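Local coordinates for GTPase-activating protein BEM3 (Saccharomyces cerevisiae S288C, PDB 6FSF) that acts as a GTPase-activating protein for CDC42 and, less efficiently, RHO1, and binds phosphatidylinositol 3-phosphate, here represented by its tandem PX and PH domains, at residues G47-M50 with F51-S54; D64-M67 with K68-P72. One frame throughout, in Å; residues are numbered along the deposited sequence.

Both contacts are local ones within the PX domain, made between neighbouring residues of one continuous run, and they fall on successive elements: interaction 1 on strand 49-55, interaction 2 on the end of helix 57-70. Their centres lie about 26 Å apart and their nearest atoms about 11 Å, so they do not touch. Interaction 1 is a surface contact, where a beta bulge sets one salt bridge and one apolar pair. Interaction 2 is partly buried: Asp64 and Met67 lie inside against helix 90-107, while Lys68, Ser69 and His70 are exposed. Each holds a lysine-carboxylate pair, but the helix adds backbone bonds and a ring stack.

Interaction 1 of 2, residues G47-M50 with F51-S54; sequences GKEM and FKFS
Glu49 and Lys52, three residues apart on one strand, are joined by a salt bridge in which Lys52 NZ donates to Glu49 OE1 at 2.7 Å. The ammonium comes to the syn side of that oxygen but stands 33° out of the carboxylate plane. On a regular strand, residues three apart would point to opposite faces; here the bulge between them puts both on one side, where two long, oppositely charged chains can meet, crossing at about a right angle. Glu49 runs extended beyond CG, whereas Lys52 bends only at its last torsion (chi4 61°), turning NZ onto OE1. Its CE is also drawn in, 3.3 Å from Glu49 OE2, so the methylene next to the charge lies against the carboxylate as well.

The apolar part is made by adjacent residues. Met50 CB lies 3.8 Å from Phe51 CD1, and the ring meets the Met50 carbonyl carbon obliquely, Phe51 CD1 being 3.6 Å from Met50 C. The torsion of Phe51 (chi1 60°) places CG between its own backbone N and carbonyl carbon, which keeps the ring close to the preceding peptide.

Backbone geometry explains this pairing. Met50 and Phe51 both face Ile41, forming a classic beta bulge; Met50 has nearly helical backbone torsions, and the extra residue shifts the side-chain alternation.

The bulge belongs to the hairpin of strands 35-43 and 49-55 in the antiparallel PX sheet. Phe51 packs on Ile41 and meets Phe10 edge-to-face, Met50 reaches Ile19, and Lys52 lies against Leu24 of strand 19-29 while its backbone pairs with Val130.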
loop_
_atom_site.group_PDB
_atom_site.type_symbol
_atom_site.label_atom_id
_atom_site.label_comp_id
_atom_site.label_asym_id
_atom_site.label_seq_id
_atom_site.Cartn_x
_atom_site.Cartn_y
_atom_site.Cartn_z
ATOM N N GLY A 47 9.239 8.268 -17.176
ATOM C CA GLY A 47 8.000 7.985 -16.482
ATOM C C GLY A 47 7.630 6.522 -16.440
ATOM O O GLY A 47 6.499 6.194 -16.071
ATOM N N LYS A 48 8.549 5.633 -16.809
ATOM C CA LYS A 48 8.288 4.203 -16.818
ATOM C C LYS A 48 8.628 3.596 -15.465
ATOM O O LYS A 48 9.602 3.993 -14.819
ATOM C CB LYS A 48 9.099 3.514 -17.916
ATOM C CG LYS A 48 8.668 2.084 -18.213
ATOM C CD LYS A 48 9.813 1.267 -18.792
ATOM C CE LYS A 48 10.850 0.951 -17.723
ATOM N NZ LYS A 48 12.007 0.188 -18.267
ATOM N N GLU A 49 7.815 2.631 -15.042
ATOM C CA GLU A 49 8.042 1.927 -13.786
ATOM C C GLU A 49 9.160 0.911 -13.988
ATOM O O GLU A 49 9.001 -0.057 -14.738
ATOM C CB GLU A 49 6.758 1.248 -13.327
ATOM C CG GLU A 49 6.822 0.671 -11.927
ATOM C CD GLU A 49 5.670 -0.266 -11.650
ATOM O OE1 GLU A 49 5.724 -1.418 -12.127
ATOM O OE2 GLU A 49 4.707 0.154 -10.976
ATOM N N MET A 50 10.292 1.121 -13.312
ATOM C CA MET A 50 11.445 0.257 -13.535
ATOM C C MET A 50 11.341 -1.047 -12.748
ATOM O O MET A 50 11.634 -2.119 -13.289
ATOM C CB MET A 50 12.734 1.007 -13.195
ATOM C CG MET A 50 13.000 2.198 -14.113
ATOM S SD MET A 50 14.686 2.833 -14.032
ATOM C CE MET A 50 14.675 3.670 -12.451
ATOM N N PHE A 51 10.922 -0.985 -11.485
ATOM C CA PHE A 51 10.757 -2.193 -10.684
ATOM C C PHE A 51 9.937 -1.862 -9.445
ATOM O O PHE A 51 9.672 -0.696 -9.141
ATOM C CB PHE A 51 12.110 -2.804 -10.296
ATOM C CG PHE A 51 12.989 -1.887 -9.489
ATOM C CD1 PHE A 51 13.839 -0.988 -10.115
ATOM C CD2 PHE A 51 12.981 -1.936 -8.104
ATOM C CE1 PHE A 51 14.655 -0.148 -9.374
ATOM C CE2 PHE A 51 13.793 -1.098 -7.358
ATOM C CZ PHE A 51 14.630 -0.202 -7.996
ATOM N N LYS A 52 9.529 -2.914 -8.738
ATOM C CA LYS A 52 8.872 -2.797 -7.444
ATOM C C LYS A 52 9.612 -3.651 -6.424
ATOM O O LYS A 52 10.332 -4.591 -6.773
ATOM C CB LYS A 52 7.403 -3.240 -7.497
ATOM C CG LYS A 52 6.580 -2.618 -8.603
ATOM C CD LYS A 52 5.129 -3.054 -8.480
ATOM C CE LYS A 52 4.373 -2.863 -9.779
ATOM N NZ LYS A 52 4.975 -3.689 -10.866
ATOM N N PHE A 53 9.421 -3.322 -5.151
ATOM C CA PHE A 53 9.956 -4.135 -4.072
ATOM C C PHE A 53 9.006 -4.057 -2.886
ATOM O O PHE A 53 8.111 -3.212 -2.832
ATOM C CB PHE A 53 11.377 -3.706 -3.683
ATOM C CG PHE A 53 11.475 -2.298 -3.167
ATOM C CD1 PHE A 53 11.457 -2.043 -1.807
ATOM C CD2 PHE A 53 11.602 -1.230 -4.041
ATOM C CE1 PHE A 53 11.554 -0.748 -1.324
ATOM C CE2 PHE A 53 11.697 0.069 -3.566
ATOM C CZ PHE A 53 11.676 0.307 -2.205
ATOM N N SER A 54 9.209 -4.963 -1.933
ATOM C CA SER A 54 8.317 -5.111 -0.795
ATOM C C SER A 54 9.137 -5.132 0.484
ATOM O O SER A 54 10.163 -5.813 0.555
ATOM C CB SER A 54 7.487 -6.392 -0.916
ATOM O OG SER A 54 6.620 -6.540 0.193
#

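Interaction 2 of 2, residues D64-M67 with K68-P72; sequences DVYM and KSHVP
Lys68 N donates to Asp64 O at 3.0 Å, a nearly straight alpha-helical bond (170° at the hydrogen), and Val71 N closes the last turn on Met67 O. Between them the spacing is less regular: Ser69 N makes only weak bonds to Val65 O and Tyr66 O. Val71 is the first residue to leave helical phi/psi, and Pro72, which has no N-H to give, follows it.

Tyr66 O is gripped twice by His70. The backbone N reaches it at 3.2 Å, and the imidazole ND1 at 2.8 Å, in the carbonyl plane on a lone pair. This second bond, though tilted from the imidazole plane, probably limits the ring's rotation and favours the stack on the phenol. Tyr66 and His70 stack face to face, centroids 3.9 Å apart and planes at 21°, each offset so that His70 ND1 lies over the rim of the phenol ring and Tyr66 CE1 over that of the imidazole. Tyr66 CG stands anti to the backbone N (chi1 176°), which carries the phenol along the helix to His70. With an alanine at Tyr66, the imidazole would probably lose its stacking partner on that face and be less restrained in its rotation.

Ser69 OG lies near both Val65 O and Tyr66 O, a short hydroxyl well placed near carbonyls at a helix end. One turn apart, Asp64 and Lys68 form a salt bridge, OD1 to NZ 3.1 Å and weak as a hydrogen bond; Lys68 bends at chi2 to fold back over Asp64.

Asp64 OD1 is also bonded to Tyr103 OH of helix 90-107, where Met67 packs on Tyr103 and Ile107. Tyr66 and His70 both rest on Asn116 of helix 115-125, and Val71 meets Pro114 in the loop before it.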
loop_
_atom_site.group_PDB
_atom_site.type_symbol
_atom_site.label_atom_id
_atom_site.label_comp_id
_atom_site.label_asym_id
_atom_site.label_seq_id
_atom_site.Cartn_x
_atom_site.Cartn_y
_atom_site.Cartn_z
ATOM N N ASP A 64 15.622 3.333 8.645
ATOM C CA ASP A 64 15.473 4.639 9.277
ATOM C C ASP A 64 16.395 4.777 10.481
ATOM O O ASP A 64 17.050 5.811 10.651
ATOM C CB ASP A 64 14.017 4.856 9.689
ATOM C CG ASP A 64 13.781 6.224 10.299
ATOM O OD1 ASP A 64 13.816 7.220 9.548
ATOM O OD2 ASP A 64 13.550 6.302 11.521
ATOM N N VAL A 65 16.468 3.741 11.321
ATOM C CA VAL A 65 17.361 3.784 12.477
ATOM C C VAL A 65 18.806 3.953 12.028
ATOM O O VAL A 65 19.572 4.721 12.625
ATOM C CB VAL A 65 17.178 2.523 13.344
ATOM C CG1 VAL A 65 18.301 2.407 14.361
ATOM C CG2 VAL A 65 15.828 2.552 14.049
ATOM N N TYR A 66 19.200 3.250 10.964
ATOM C CA TYR A 66 20.561 3.377 10.456
ATOM C C TYR A 66 20.854 4.805 10.016
ATOM O O TYR A 66 21.963 5.313 10.221
ATOM C CB TYR A 66 20.785 2.405 9.297
ATOM C CG TYR A 66 22.147 2.530 8.642
ATOM C CD1 TYR A 66 23.231 1.795 9.101
ATOM C CD2 TYR A 66 22.345 3.383 7.562
ATOM C CE1 TYR A 66 24.475 1.910 8.506
ATOM C CE2 TYR A 66 23.585 3.506 6.964
ATOM C CZ TYR A 66 24.647 2.767 7.439
ATOM O OH TYR A 66 25.884 2.883 6.845
ATOM N N MET A 67 19.870 5.474 9.413
ATOM C CA MET A 67 20.122 6.804 8.871
ATOM C C MET A 67 20.208 7.845 9.980
ATOM O O MET A 67 21.082 8.718 9.954
ATOM C CB MET A 67 19.045 7.171 7.852
ATOM C CG MET A 67 19.139 6.357 6.571
ATOM S SD MET A 67 17.984 6.880 5.295
ATOM C CE MET A 67 16.428 6.479 6.080
ATOM N N LYS A 68 19.320 7.764 10.973
ATOM C CA LYS A 68 19.379 8.710 12.084
ATOM C C LYS A 68 20.753 8.707 12.744
ATOM O O LYS A 68 21.235 9.751 13.196
ATOM C CB LYS A 68 18.314 8.387 13.133
ATOM C CG LYS A 68 16.915 8.116 12.608
ATOM C CD LYS A 68 16.187 9.377 12.193
ATOM C CE LYS A 68 14.694 9.101 12.069
ATOM N NZ LYS A 68 14.040 9.957 11.042
ATOM N N SER A 69 21.404 7.545 12.790
ATOM C CA SER A 69 22.647 7.374 13.531
ATOM C C SER A 69 23.887 7.718 12.723
ATOM O O SER A 69 24.910 8.079 13.312
ATOM C CB SER A 69 22.756 5.932 14.040
ATOM O OG SER A 69 22.338 5.014 13.043
ATOM N N HIS A 70 23.832 7.606 11.399
ATOM C CA HIS A 70 24.998 7.871 10.571
ATOM C C HIS A 70 24.950 9.226 9.878
ATOM O O HIS A 70 25.978 9.667 9.352
ATOM C CB HIS A 70 25.171 6.760 9.528
ATOM C CG HIS A 70 25.529 5.433 10.116
ATOM N ND1 HIS A 70 24.652 4.701 10.884
ATOM C CD2 HIS A 70 26.671 4.708 10.053
ATOM C CE1 HIS A 70 25.235 3.579 11.267
ATOM N NE2 HIS A 70 26.461 3.558 10.774
ATOM N N VAL A 71 23.802 9.898 9.861
ATOM C CA VAL A 71 23.750 11.294 9.438
ATOM C C VAL A 71 22.921 12.065 10.459
ATOM O O VAL A 71 21.769 12.405 10.176
ATOM C CB VAL A 71 23.197 11.435 8.008
ATOM C CG1 VAL A 71 24.325 11.577 7.019
ATOM C CG2 VAL A 71 22.343 10.240 7.636
ATOM N N PRO A 72 23.452 12.357 11.651
ATOM C CA PRO A 72 22.638 13.080 12.641
ATOM C C PRO A 72 22.402 14.534 12.277
ATOM O O PRO A 72 21.364 15.092 12.654
ATOM C CB PRO A 72 23.457 12.955 13.941
ATOM C CG PRO A 72 24.485 11.893 13.678
ATOM C CD PRO A 72 24.756 11.960 12.207
#